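Local coordinates for ABC transporter, substrate binding protein (Polyamine) (Agrobacterium tumefaciens, PDB 4EQ7) that probably binds polyamines in the periplasm and hands them to an ABC transporter for uptake into the cell, at residues S98-F103 and G261-N266; I222-S227 and V290-N295; N1-S6 and D238-F243; Q184-I189 and N201-A206. One frame throughout, in Å; residues are numbered along the deposited sequence.

Contact 1 (S98-F103 and G261-N266); sequences SFYYSF and GYAPVN
Phe99 and Tyr262 lay their rings over one another in an offset stack, at the place where a long strand of this type 2 periplasmic binding fold, 96-108, meets the loop that follows helix 250-260. The ring centroids are 4.0 Å apart and the planes differ by only 15°. Phe99 CE1 sits above the centre of the tyrosine ring, whereas Tyr262 CD2 lies above the phenylalanine ring but nearer its rim. Although the first bond of the Phe99 side chain leads away from the loop, CG falls between the backbone N and the carbonyl carbon (chi1 63°), and this swings the ring back over Tyr262. Tyr101 completes an aromatic cluster. It runs alongside Tyr262, pointing the same way, with its CB 3.9 Å from Tyr262 CD1 and its ring inclined to the other; beyond it stands Trp200. A cluster of this kind beside strands that probably join the two lobes is consistent with a cleft for polyamines, though no such ligand is bound here.

Tyr100, one residue on from Phe99, turns its ring to the other side of the strand. Ala263 CB comes over one face of that ring, 3.8 Å from its centroid, in a CH-pi contact, while Pro264 O approaches the edge near the ring plane, 3.3 Å from Tyr100 CE2. Arg89 adds a cation-pi contact to the same ring. Beneath these side chains lies a single antiparallel bridge, a hydrogen-bonded pair: Tyr100 N gives to Ala263 O at 3.1 Å, and Ala263 N returns to Tyr100 O at 2.8 Å.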
loop_
_atom_site.group_PDB
_atom_site.type_symbol
_atom_site.label_atom_id
_atom_site.label_comp_id
_atom_site.label_asym_id
_atom_site.label_seq_id
_atom_site.Cartn_x
_atom_site.Cartn_y
_atom_site.Cartn_z
ATOM N N SER A 98 7.976 -3.463 -3.263
ATOM C CA SER A 98 7.305 -4.523 -4.020
ATOM C C SER A 98 6.444 -3.823 -5.082
ATOM O O SER A 98 6.383 -4.243 -6.236
ATOM C CB SER A 98 6.427 -5.361 -3.082
ATOM O OG SER A 98 5.656 -6.319 -3.796
ATOM N N PHE A 99 5.733 -2.767 -4.638
ATOM C CA PHE A 99 4.879 -1.882 -5.419
ATOM C C PHE A 99 4.548 -0.685 -4.519
ATOM O O PHE A 99 4.711 -0.765 -3.295
ATOM C CB PHE A 99 3.569 -2.615 -5.830
ATOM C CG PHE A 99 2.658 -3.060 -4.700
ATOM C CD1 PHE A 99 1.733 -2.177 -4.135
ATOM C CD2 PHE A 99 2.653 -4.380 -4.268
ATOM C CE1 PHE A 99 0.892 -2.592 -3.097
ATOM C CE2 PHE A 99 1.783 -4.800 -3.252
ATOM C CZ PHE A 99 0.917 -3.898 -2.669
ATOM N N TYR A 100 4.054 0.397 -5.109
ATOM C CA TYR A 100 3.597 1.526 -4.323
ATOM C C TYR A 100 2.301 2.076 -4.863
ATOM O O TYR A 100 1.782 1.611 -5.887
ATOM C CB TYR A 100 4.676 2.577 -4.049
ATOM C CG TYR A 100 4.848 3.667 -5.076
ATOM C CD1 TYR A 100 4.371 4.953 -4.841
ATOM C CD2 TYR A 100 5.594 3.448 -6.236
ATOM C CE1 TYR A 100 4.568 5.979 -5.765
ATOM C CE2 TYR A 100 5.791 4.465 -7.170
ATOM C CZ TYR A 100 5.283 5.730 -6.926
ATOM O OH TYR A 100 5.500 6.745 -7.821
ATOM N N TYR A 101 1.731 3.035 -4.145
ATOM C CA TYR A 101 0.461 3.585 -4.570
ATOM C C TYR A 101 0.321 4.932 -3.897
ATOM O O TYR A 101 1.119 5.271 -3.014
ATOM C CB TYR A 101 -0.676 2.638 -4.105
ATOM C CG TYR A 101 -0.563 2.239 -2.643
ATOM C CD1 TYR A 101 -1.100 3.041 -1.636
ATOM C CD2 TYR A 101 0.104 1.078 -2.266
ATOM C CE1 TYR A 101 -0.950 2.712 -0.290
ATOM C CE2 TYR A 101 0.262 0.739 -0.921
ATOM C CZ TYR A 101 -0.283 1.552 0.061
ATOM O OH TYR A 101 -0.155 1.209 1.384
ATOM N N SER A 102 -0.695 5.677 -4.314
ATOM C CA SER A 102 -1.088 6.912 -3.681
ATOM C C SER A 102 -2.510 6.765 -3.205
ATOM O O SER A 102 -3.334 6.218 -3.938
ATOM C CB SER A 102 -1.061 8.069 -4.682
ATOM O OG SER A 102 0.240 8.611 -4.813
ATOM N N PHE A 103 -2.833 7.352 -2.038
ATOM C CA PHE A 103 -4.238 7.491 -1.644
ATOM C C PHE A 103 -4.642 8.812 -2.265
ATOM O O PHE A 103 -3.930 9.814 -2.111
ATOM C CB PHE A 103 -4.420 7.570 -0.139
ATOM C CG PHE A 103 -4.191 6.239 0.519
ATOM C CD1 PHE A 103 -5.134 5.218 0.407
ATOM C CD2 PHE A 103 -3.024 5.998 1.242
ATOM C CE1 PHE A 103 -4.922 3.982 1.021
ATOM C CE2 PHE A 103 -2.824 4.775 1.881
ATOM C CZ PHE A 103 -3.777 3.777 1.770
ATOM N N GLY A 261 -2.737 -2.038 -11.265
ATOM C CA GLY A 261 -3.062 -0.620 -11.122
ATOM C C GLY A 261 -2.149 0.005 -10.071
ATOM O O GLY A 261 -2.222 1.207 -9.827
ATOM N N TYR A 262 -1.273 -0.795 -9.426
ATOM C CA TYR A 262 -0.302 -0.240 -8.483
ATOM C C TYR A 262 0.801 0.431 -9.292
ATOM O O TYR A 262 0.900 0.197 -10.497
ATOM C CB TYR A 262 0.299 -1.327 -7.583
ATOM C CG TYR A 262 -0.657 -1.777 -6.505
ATOM C CD1 TYR A 262 -1.315 -0.849 -5.699
ATOM C CD2 TYR A 262 -0.876 -3.132 -6.262
ATOM C CE1 TYR A 262 -2.177 -1.259 -4.684
ATOM C CE2 TYR A 262 -1.737 -3.554 -5.250
ATOM C CZ TYR A 262 -2.383 -2.609 -4.464
ATOM O OH TYR A 262 -3.200 -2.997 -3.443
ATOM N N ALA A 263 1.625 1.237 -8.643
ATOM C CA ALA A 263 2.724 1.920 -9.318
ATOM C C ALA A 263 4.037 1.132 -9.201
ATOM O O ALA A 263 4.303 0.492 -8.173
ATOM C CB ALA A 263 2.880 3.329 -8.771
ATOM N N PRO A 264 4.861 1.121 -10.269
ATOM C CA PRO A 264 6.122 0.355 -10.192
ATOM C C PRO A 264 7.159 1.026 -9.306
ATOM O O PRO A 264 7.138 2.244 -9.143
ATOM C CB PRO A 264 6.582 0.265 -11.655
ATOM C CG PRO A 264 5.983 1.473 -12.322
ATOM C CD PRO A 264 4.716 1.823 -11.569
ATOM N N VAL A 265 8.032 0.224 -8.703
ATOM C CA VAL A 265 9.098 0.681 -7.800
ATOM C C VAL A 265 10.487 0.631 -8.478
ATOM O O VAL A 265 11.513 0.752 -7.811
ATOM C CB VAL A 265 9.073 -0.007 -6.407
ATOM C CG1 VAL A 265 7.849 0.433 -5.598
ATOM C CG2 VAL A 265 9.113 -1.516 -6.535
ATOM N N ASN A 266 10.493 0.452 -9.800
ATOM C CA ASN A 266 11.682 0.519 -10.646
ATOM C C ASN A 266 11.486 1.794 -11.477
ATOM O O ASN A 266 10.445 1.972 -12.117
ATOM C CB ASN A 266 11.838 -0.718 -11.545
ATOM C CG ASN A 266 13.129 -0.686 -12.356
ATOM O OD1 ASN A 266 13.360 0.221 -13.152
ATOM N ND2 ASN A 266 14.009 -1.655 -12.146
#

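Contact 2 (I222-S227 and V290-N295); sequences ITAADS and VNADMN
Thr223 lies beside Asn291 where strand 214-229 gains a short parallel neighbour, 290-291, and the two side chains point the same way. Thr223 CB lies 4.2 Å from Val290 O, on the same face of the sheet as the Asn291 side chain. From there OG1 takes the branch between the backbone N and the carbonyl carbon (chi1 69°), which turns it toward the Asn291 backbone, 3.3 Å from Asn291 CA. The hydroxyl also pairs with a water at 3.1 Å, and that water donates a hydrogen bond to Ala292 O. The methyl, CG2, leaves beside the backbone N and packs by the amide end of Asn291, while the side chain as a whole also touches Ser102 of strand 96-108.

The backbone of Thr223 is gripped from both ends. Its N donates to Val290 O at 2.8 Å, and its O accepts from Ala292 N at 2.9 Å. On the opposite face of the sheet Ile222 and Val290 pair up and lean on Leu148 of helix 142-149. Ile222 CG2 reaches Ala292 CB at 4.1 Å, and a little further on Ala224 CB meets the methyl CE of Met294 (a selenomethionine) at 4.2 Å. The chain then enters helix 294-312, with Asp293 at the N-cap; its bond from Asn295 N is weak, and Tyr296 N is a second donor to it.

Chemically, then, one face of the pairing is greasy and the other polar, and a single threonine carries backbone and water-mediated bonds that tether the chain leading into the last helix.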
loop_
_atom_site.group_PDB
_atom_site.type_symbol
_atom_site.label_atom_id
_atom_site.label_comp_id
_atom_site.label_asym_id
_atom_site.label_seq_id
_atom_site.Cartn_x
_atom_site.Cartn_y
_atom_site.Cartn_z
ATOM N N ILE A 222 -1.246 10.867 -0.885
ATOM C CA ILE A 222 -0.375 10.224 0.106
ATOM C C ILE A 222 0.177 8.915 -0.410
ATOM O O ILE A 222 -0.600 8.013 -0.699
ATOM C CB ILE A 222 -1.110 10.033 1.462
ATOM C CG1 ILE A 222 -1.656 11.374 2.001
ATOM C CG2 ILE A 222 -0.204 9.315 2.530
ATOM C CD1 ILE A 222 -2.856 11.222 2.959
ATOM N N THR A 223 1.510 8.800 -0.503
ATOM C CA THR A 223 2.116 7.556 -0.975
ATOM C C THR A 223 2.496 6.658 0.178
ATOM O O THR A 223 2.879 7.141 1.242
ATOM C CB THR A 223 3.386 7.805 -1.822
ATOM O OG1 THR A 223 4.419 8.302 -0.970
ATOM C CG2 THR A 223 3.139 8.731 -3.001
ATOM N N ALA A 224 2.385 5.345 -0.044
ATOM C CA ALA A 224 2.865 4.301 0.855
ATOM C C ALA A 224 3.178 3.115 -0.065
ATOM O O ALA A 224 2.904 3.179 -1.276
ATOM C CB ALA A 224 1.827 3.946 1.912
ATOM N N ALA A 225 3.797 2.061 0.476
ATOM C CA ALA A 225 4.229 0.945 -0.355
ATOM C C ALA A 225 4.252 -0.356 0.388
ATOM O O ALA A 225 4.228 -0.389 1.613
ATOM C CB ALA A 225 5.653 1.230 -0.850
ATOM N N ASP A 226 4.352 -1.441 -0.374
ATOM C CA ASP A 226 4.631 -2.765 0.147
ATOM C C ASP A 226 6.092 -3.033 -0.208
ATOM O O ASP A 226 6.664 -2.357 -1.075
ATOM C CB ASP A 226 3.686 -3.843 -0.413
ATOM C CG ASP A 226 2.409 -4.018 0.414
ATOM O OD1 ASP A 226 1.966 -3.036 1.034
ATOM O OD2 ASP A 226 1.824 -5.123 0.384
ATOM N N SER A 227 6.688 -3.981 0.488
ATOM C CA SER A 227 8.095 -4.338 0.329
ATOM C C SER A 227 8.252 -5.829 0.147
ATOM O O SER A 227 7.409 -6.603 0.581
ATOM C CB SER A 227 8.856 -3.968 1.605
ATOM O OG SER A 227 8.797 -2.573 1.854
ATOM N N VAL A 290 2.501 13.805 -0.671
ATOM C CA VAL A 290 2.952 13.571 0.696
ATOM C C VAL A 290 3.433 12.114 0.775
ATOM O O VAL A 290 2.649 11.191 0.529
ATOM C CB VAL A 290 1.811 13.877 1.711
ATOM C CG1 VAL A 290 2.219 13.492 3.138
ATOM C CG2 VAL A 290 1.399 15.351 1.644
ATOM N N ASN A 291 4.699 11.912 1.143
ATOM C CA ASN A 291 5.236 10.570 1.282
ATOM C C ASN A 291 5.065 10.094 2.715
ATOM O O ASN A 291 5.601 10.720 3.634
ATOM C CB ASN A 291 6.711 10.497 0.791
ATOM C CG ASN A 291 6.885 10.925 -0.654
ATOM O OD1 ASN A 291 7.496 11.957 -0.968
ATOM N ND2 ASN A 291 6.264 10.205 -1.562
ATOM N N ALA A 292 4.264 9.024 2.933
ATOM C CA ALA A 292 4.074 8.534 4.305
ATOM C C ALA A 292 5.392 8.050 4.902
ATOM O O ALA A 292 6.211 7.444 4.205
ATOM C CB ALA A 292 2.996 7.451 4.373
ATOM N N ASP A 293 5.641 8.409 6.167
ATOM C CA ASP A 293 6.899 8.101 6.823
ATOM C C ASP A 293 6.886 6.699 7.426
ATOM O O ASP A 293 6.317 6.486 8.502
ATOM C CB ASP A 293 7.211 9.183 7.874
ATOM C CG ASP A 293 8.615 9.174 8.455
ATOM O OD1 ASP A 293 9.180 8.084 8.626
ATOM O OD2 ASP A 293 9.090 10.242 8.849
HETATM N N MSE A 294 7.566 5.747 6.732
HETATM C CA MSE A 294 7.669 4.328 7.107
HETATM C C MSE A 294 8.421 4.133 8.402
HETATM O O MSE A 294 8.140 3.164 9.106
HETATM C CB MSE A 294 8.325 3.463 5.988
HETATM C CG MSE A 294 7.623 3.508 4.653
HETATM SE SE MSE A 294 5.814 2.766 4.606
HETATM C CE MSE A 294 4.782 4.380 4.808
ATOM N N ASN A 295 9.368 5.046 8.713
ATOM C CA ASN A 295 10.166 5.025 9.934
ATOM C C ASN A 295 9.339 5.441 11.125
ATOM O O ASN A 295 9.462 4.815 12.177
ATOM C CB ASN A 295 11.421 5.909 9.812
ATOM C CG ASN A 295 12.412 5.375 8.811
ATOM O OD1 ASN A 295 12.847 6.080 7.901
ATOM N ND2 ASN A 295 12.731 4.097 8.918
HETATM O O HOH W 1 6.185 6.997 1.165
#

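Contact 3 (N1-S6 and D238-F243); sequences NDLVFS and DAAMKF
Strand 3-6 and the segment 238-243 of helix 237-247 run with their axes 9.3 Å apart at closest and 50° between their directions, Leu3 and Ala239 being the nearest pair of CA atoms at 7.1 Å. The side chains that meet in the gap are all apolar. Leu3 straddles the turn of helix with its two methyls. Its CG is anti to the backbone N (chi1 -172°), which sends the branch point out toward the helix; from there CD1 lands on Ala239 CB at 3.8 Å and also reaches the Ala240 backbone and methyl, while CD2 comes down on Phe243 CB at 3.5 Å and touches the near side of its ring.

Phe5, two residues along and so on the same side of the strand, takes the far end of that ring. The two aromatic side chains cross at about a right angle, yet the rings themselves are inclined by only 38°, with centroids 5.2 Å apart: Phe5 CD1 meets Phe243 CE2 at 3.6 Å, in a slanting contact rather than a stack. Phe243 is thus held at its root by Leu3 and at its tip by Phe5, and Phe24 of helix 10-28 approaches it edge-to-face. Val56 of the neighbouring strand 56-60 meets Ala240 as well as Phe243, so the helix spans more than one strand.

Alternate residues facing a helix, on a strand with parallel neighbours 32-35 and 56-60, make this the helix-on-sheet layering of an alpha/beta lobe, as in both lobes of periplasmic binding proteins.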
loop_
_atom_site.group_PDB
_atom_site.type_symbol
_atom_site.label_atom_id
_atom_site.label_comp_id
_atom_site.label_asym_id
_atom_site.label_seq_id
_atom_site.Cartn_x
_atom_site.Cartn_y
_atom_site.Cartn_z
ATOM N N ASN A 1 15.543 -27.094 -5.399
ATOM C CA ASN A 1 14.772 -26.710 -4.215
ATOM C C ASN A 1 13.694 -25.690 -4.583
ATOM O O ASN A 1 14.005 -24.709 -5.254
ATOM C CB ASN A 1 15.703 -26.129 -3.138
ATOM C CG ASN A 1 15.978 -27.043 -1.960
ATOM O OD1 ASN A 1 15.595 -28.224 -1.930
ATOM N ND2 ASN A 1 16.654 -26.504 -0.953
ATOM N N ASP A 2 12.433 -25.925 -4.170
ATOM C CA ASP A 2 11.337 -24.997 -4.476
ATOM C C ASP A 2 11.393 -23.764 -3.578
ATOM O O ASP A 2 11.577 -23.883 -2.369
ATOM C CB ASP A 2 9.961 -25.677 -4.358
ATOM C CG ASP A 2 9.699 -26.788 -5.363
ATOM O OD1 ASP A 2 10.385 -26.823 -6.408
ATOM O OD2 ASP A 2 8.795 -27.611 -5.111
ATOM N N LEU A 3 11.240 -22.589 -4.186
ATOM C CA LEU A 3 11.212 -21.290 -3.514
ATOM C C LEU A 3 9.745 -21.019 -3.124
ATOM O O LEU A 3 8.834 -21.369 -3.886
ATOM C CB LEU A 3 11.702 -20.226 -4.501
ATOM C CG LEU A 3 11.950 -18.819 -3.982
ATOM C CD1 LEU A 3 13.284 -18.723 -3.232
ATOM C CD2 LEU A 3 11.971 -17.864 -5.109
ATOM N N VAL A 4 9.524 -20.415 -1.940
ATOM C CA VAL A 4 8.166 -20.104 -1.486
ATOM C C VAL A 4 8.009 -18.599 -1.410
ATOM O O VAL A 4 8.808 -17.924 -0.753
ATOM C CB VAL A 4 7.772 -20.802 -0.149
ATOM C CG1 VAL A 4 6.356 -20.410 0.289
ATOM C CG2 VAL A 4 7.895 -22.326 -0.247
ATOM N N PHE A 5 6.957 -18.083 -2.087
ATOM C CA PHE A 5 6.586 -16.663 -2.133
ATOM C C PHE A 5 5.250 -16.504 -1.395
ATOM O O PHE A 5 4.286 -17.221 -1.691
ATOM C CB PHE A 5 6.478 -16.163 -3.596
ATOM C CG PHE A 5 6.070 -14.712 -3.737
ATOM C CD1 PHE A 5 6.970 -13.690 -3.466
ATOM C CD2 PHE A 5 4.765 -14.369 -4.074
ATOM C CE1 PHE A 5 6.584 -12.349 -3.567
ATOM C CE2 PHE A 5 4.391 -13.029 -4.209
ATOM C CZ PHE A 5 5.296 -12.028 -3.929
ATOM N N SER A 6 5.236 -15.615 -0.391
ATOM C CA SER A 6 4.061 -15.317 0.419
ATOM C C SER A 6 3.608 -13.886 0.165
ATOM O O SER A 6 4.414 -12.948 0.156
ATOM C CB SER A 6 4.344 -15.565 1.905
ATOM O OG SER A 6 3.211 -15.290 2.720
ATOM N N ASP A 238 20.148 -17.615 -1.717
ATOM C CA ASP A 238 20.613 -17.201 -3.043
ATOM C C ASP A 238 19.430 -17.100 -4.010
ATOM O O ASP A 238 19.305 -16.090 -4.686
ATOM C CB ASP A 238 21.723 -18.144 -3.582
ATOM C CG ASP A 238 23.033 -18.159 -2.788
ATOM O OD1 ASP A 238 23.155 -17.374 -1.815
ATOM O OD2 ASP A 238 23.936 -18.966 -3.137
ATOM N N ALA A 239 18.546 -18.097 -4.038
ATOM C CA ALA A 239 17.382 -18.056 -4.940
ATOM C C ALA A 239 16.419 -16.907 -4.567
ATOM O O ALA A 239 15.865 -16.265 -5.460
ATOM C CB ALA A 239 16.645 -19.391 -4.931
ATOM N N ALA A 240 16.293 -16.604 -3.250
ATOM C CA ALA A 240 15.426 -15.516 -2.769
ATOM C C ALA A 240 15.937 -14.183 -3.266
ATOM O O ALA A 240 15.137 -13.395 -3.774
ATOM C CB ALA A 240 15.313 -15.542 -1.257
HETATM N N MSE A 241 17.285 -13.955 -3.242
HETATM C CA MSE A 241 17.850 -12.702 -3.764
HETATM C C MSE A 241 17.614 -12.572 -5.270
HETATM O O MSE A 241 17.284 -11.483 -5.740
HETATM C CB MSE A 241 19.353 -12.577 -3.452
HETATM C CG MSE A 241 19.681 -12.652 -1.974
HETATM SE SE MSE A 241 18.579 -11.366 -0.934
HETATM C CE MSE A 241 18.886 -12.128 0.851
ATOM N N LYS A 242 17.817 -13.675 -6.026
ATOM C CA LYS A 242 17.597 -13.696 -7.479
ATOM C C LYS A 242 16.114 -13.438 -7.785
ATOM O O LYS A 242 15.808 -12.694 -8.713
ATOM C CB LYS A 242 18.026 -15.054 -8.068
ATOM C CG LYS A 242 19.557 -15.206 -8.164
ATOM C CD LYS A 242 19.972 -16.506 -8.857
ATOM C CE LYS A 242 20.089 -17.689 -7.914
ATOM N NZ LYS A 242 20.469 -18.935 -8.628
ATOM N N PHE A 243 15.203 -14.023 -6.994
ATOM C CA PHE A 243 13.758 -13.797 -7.204
ATOM C C PHE A 243 13.450 -12.309 -7.027
ATOM O O PHE A 243 12.783 -11.704 -7.878
ATOM C CB PHE A 243 12.922 -14.645 -6.238
ATOM C CG PHE A 243 11.440 -14.390 -6.402
ATOM C CD1 PHE A 243 10.674 -15.172 -7.261
ATOM C CD2 PHE A 243 10.816 -13.340 -5.725
ATOM C CE1 PHE A 243 9.319 -14.892 -7.460
ATOM C CE2 PHE A 243 9.464 -13.069 -5.920
ATOM C CZ PHE A 243 8.724 -13.849 -6.779
#

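Contact 4 (Q184-I189 and N201-A206); sequences QSQQLI and NGRMTA. With SO4 (sulfate ion), chain C.
Gln186 and Arg203 hold each other by two hydrogen bonds, and this is the close-fitting part of the meeting between helices 182-190 and 203-210. The glutamine chain is extended beyond CG, which carries its amide across the arginine at about a right angle. Its NE2 donates to the backbone O of Arg203 at 3.0 Å, in the carbonyl plane and on a lone pair. Its OE1 accepts from Arg203 NH1 at 2.8 Å; the oxygen lies in the guanidinium plane, but the donor stands 54° out of the amide plane, not on a lone pair, and the two flat groups are turned 88° to each other. The arginine bends at chi2 (-69°), folding its CD against the amide carbon, with Arg203 CD 3.4 Å from Gln186 CD. One amide thus engages the Arg203 carbonyl and helps to set how the guanidinium is turned. The exposed Ala206 closes in on the same amide, its CB 3.3 Å from Gln186 NE2.

Away from this clasp the fit slackens. Ser185 OG, whose own bond goes to Gly182 O, is 4.0 Å from Arg203 CG. A sulfate, probably from the crystallisation liquor, sits at the first turn of helix 182-190, taking a hydrogen bond from Gln184 N at 3.2 Å and another from Ala183 N; the helix start would help attract such an anion.

Toward the interior, Ile189 CD1 meets the selenium of Met204 (a selenomethionine) at 4.1 Å. Both side chains, like Ser185, rest on Val199 of strand 196-200, the strand that links the two helices, and Met204 continues onto Val214 and Thr216 of strand 214-229.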
loop_
_atom_site.group_PDB
_atom_site.type_symbol
_atom_site.label_atom_id
_atom_site.label_comp_id
_atom_site.label_asym_id
_atom_site.label_seq_id
_atom_site.Cartn_x
_atom_site.Cartn_y
_atom_site.Cartn_z
ATOM N N GLN A 184 -13.948 -3.705 -3.043
ATOM C CA GLN A 184 -15.006 -3.102 -2.211
ATOM C C GLN A 184 -14.993 -1.552 -2.334
ATOM O O GLN A 184 -16.062 -0.930 -2.458
ATOM C CB GLN A 184 -14.883 -3.560 -0.749
ATOM C CG GLN A 184 -15.892 -2.890 0.191
ATOM C CD GLN A 184 -15.755 -3.415 1.596
ATOM O OE1 GLN A 184 -14.652 -3.560 2.119
ATOM N NE2 GLN A 184 -16.862 -3.736 2.226
ATOM N N SER A 185 -13.805 -0.937 -2.359
ATOM C CA SER A 185 -13.721 0.526 -2.546
ATOM C C SER A 185 -14.391 0.925 -3.872
ATOM O O SER A 185 -15.129 1.915 -3.925
ATOM C CB SER A 185 -12.280 1.030 -2.499
ATOM O OG SER A 185 -11.475 0.726 -3.626
ATOM N N GLN A 186 -14.173 0.123 -4.912
ATOM C CA GLN A 186 -14.766 0.385 -6.228
ATOM C C GLN A 186 -16.273 0.231 -6.202
ATOM O O GLN A 186 -16.968 1.081 -6.767
ATOM C CB GLN A 186 -14.182 -0.541 -7.288
ATOM C CG GLN A 186 -12.734 -0.274 -7.567
ATOM C CD GLN A 186 -12.191 -1.277 -8.544
ATOM O OE1 GLN A 186 -12.196 -2.480 -8.307
ATOM N NE2 GLN A 186 -11.539 -0.789 -9.557
ATOM N N GLN A 187 -16.780 -0.841 -5.544
ATOM C CA GLN A 187 -18.221 -1.081 -5.400
ATOM C C GLN A 187 -18.887 0.072 -4.646
ATOM O O GLN A 187 -19.941 0.548 -5.065
ATOM C CB GLN A 187 -18.516 -2.436 -4.712
ATOM C CG GLN A 187 -19.993 -2.846 -4.810
ATOM C CD GLN A 187 -20.276 -4.273 -4.398
ATOM O OE1 GLN A 187 -19.898 -4.734 -3.309
ATOM N NE2 GLN A 187 -21.031 -4.981 -5.235
ATOM N N LEU A 188 -18.266 0.540 -3.558
ATOM C CA LEU A 188 -18.799 1.662 -2.764
ATOM C C LEU A 188 -18.941 2.968 -3.564
ATOM O O LEU A 188 -19.982 3.623 -3.488
ATOM C CB LEU A 188 -17.944 1.875 -1.497
ATOM C CG LEU A 188 -18.171 0.802 -0.405
ATOM C CD1 LEU A 188 -17.122 0.886 0.647
ATOM C CD2 LEU A 188 -19.570 0.926 0.219
ATOM N N ILE A 189 -17.908 3.329 -4.339
ATOM C CA ILE A 189 -17.922 4.530 -5.166
ATOM C C ILE A 189 -18.880 4.348 -6.352
ATOM O O ILE A 189 -19.721 5.226 -6.578
ATOM C CB ILE A 189 -16.492 4.899 -5.630
ATOM C CG1 ILE A 189 -15.600 5.285 -4.403
ATOM C CG2 ILE A 189 -16.514 6.045 -6.669
ATOM C CD1 ILE A 189 -14.185 5.476 -4.764
ATOM N N ASN A 201 -5.041 4.905 -5.960
ATOM C CA ASN A 201 -5.164 5.610 -7.246
ATOM C C ASN A 201 -5.573 4.707 -8.420
ATOM O O ASN A 201 -6.431 5.094 -9.199
ATOM C CB ASN A 201 -3.898 6.407 -7.566
ATOM C CG ASN A 201 -2.696 5.529 -7.804
ATOM O OD1 ASN A 201 -2.117 4.980 -6.872
ATOM N ND2 ASN A 201 -2.387 5.257 -9.062
ATOM N N GLY A 202 -5.008 3.502 -8.468
ATOM C CA GLY A 202 -5.253 2.501 -9.502
ATOM C C GLY A 202 -6.697 2.071 -9.607
ATOM O O GLY A 202 -7.185 1.796 -10.709
ATOM N N ARG A 203 -7.405 2.030 -8.462
ATOM C CA ARG A 203 -8.809 1.614 -8.437
ATOM C C ARG A 203 -9.755 2.581 -9.178
ATOM O O ARG A 203 -10.830 2.162 -9.615
ATOM C CB ARG A 203 -9.285 1.303 -6.994
ATOM C CG ARG A 203 -8.633 0.035 -6.396
ATOM C CD ARG A 203 -9.135 -1.242 -7.096
ATOM N NE ARG A 203 -8.421 -2.433 -6.618
ATOM C CZ ARG A 203 -8.836 -3.689 -6.790
ATOM N NH1 ARG A 203 -9.996 -3.937 -7.378
ATOM N NH2 ARG A 203 -8.119 -4.700 -6.317
HETATM N N MSE A 204 -9.344 3.859 -9.337
HETATM C CA MSE A 204 -10.097 4.879 -10.092
HETATM C C MSE A 204 -10.098 4.598 -11.607
HETATM O O MSE A 204 -11.056 4.977 -12.288
HETATM C CB MSE A 204 -9.568 6.297 -9.796
HETATM C CG MSE A 204 -9.753 6.721 -8.336
HETATM SE SE MSE A 204 -11.577 6.451 -7.728
HETATM C CE MSE A 204 -12.487 7.630 -8.981
ATOM N N THR A 205 -9.039 3.918 -12.128
ATOM C CA THR A 205 -8.883 3.536 -13.549
ATOM C C THR A 205 -9.935 2.509 -13.986
ATOM O O THR A 205 -10.586 2.717 -15.016
ATOM C CB THR A 205 -7.430 3.047 -13.816
ATOM O OG1 THR A 205 -6.535 4.117 -13.541
ATOM C CG2 THR A 205 -7.207 2.558 -15.254
ATOM N N ALA A 206 -10.124 1.408 -13.219
ATOM C CA ALA A 206 -11.138 0.422 -13.609
ATOM C C ALA A 206 -12.529 1.007 -13.480
ATOM O O ALA A 206 -13.429 0.561 -14.187
ATOM C CB ALA A 206 -11.026 -0.853 -12.791
HETATM S S SO4 C . -11.510 -7.136 -2.321
HETATM O O1 SO4 C . -12.441 -6.156 -1.740
HETATM O O2 SO4 C . -12.322 -8.166 -2.959
HETATM O O3 SO4 C . -10.619 -6.518 -3.300
HETATM O O4 SO4 C . -10.708 -7.739 -1.242
#

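Contacts 1 and 2 form the middle of the molecule, their centres 10 Å apart, and meet directly: Phe103 N probably bonds to Ile222 O and Ser98 N to Asp226 O, tying strands 96-108 and 214-229 together. These long strands probably form the hinge between two lobes. Contact 3 lies about 22 Å from contact 1, centre to centre, in the lobe holding the N-terminus; contact 4 lies about 15 Å from contact 1 on the other side, and 33 Å from contact 3. Along the chain, contacts 1, 2 and 3 interleave, while contact 4 is local and precedes contact 2. Contacts 1, 2 and 3 all reach one mixed sheet, as expected of a two-lobed binding protein.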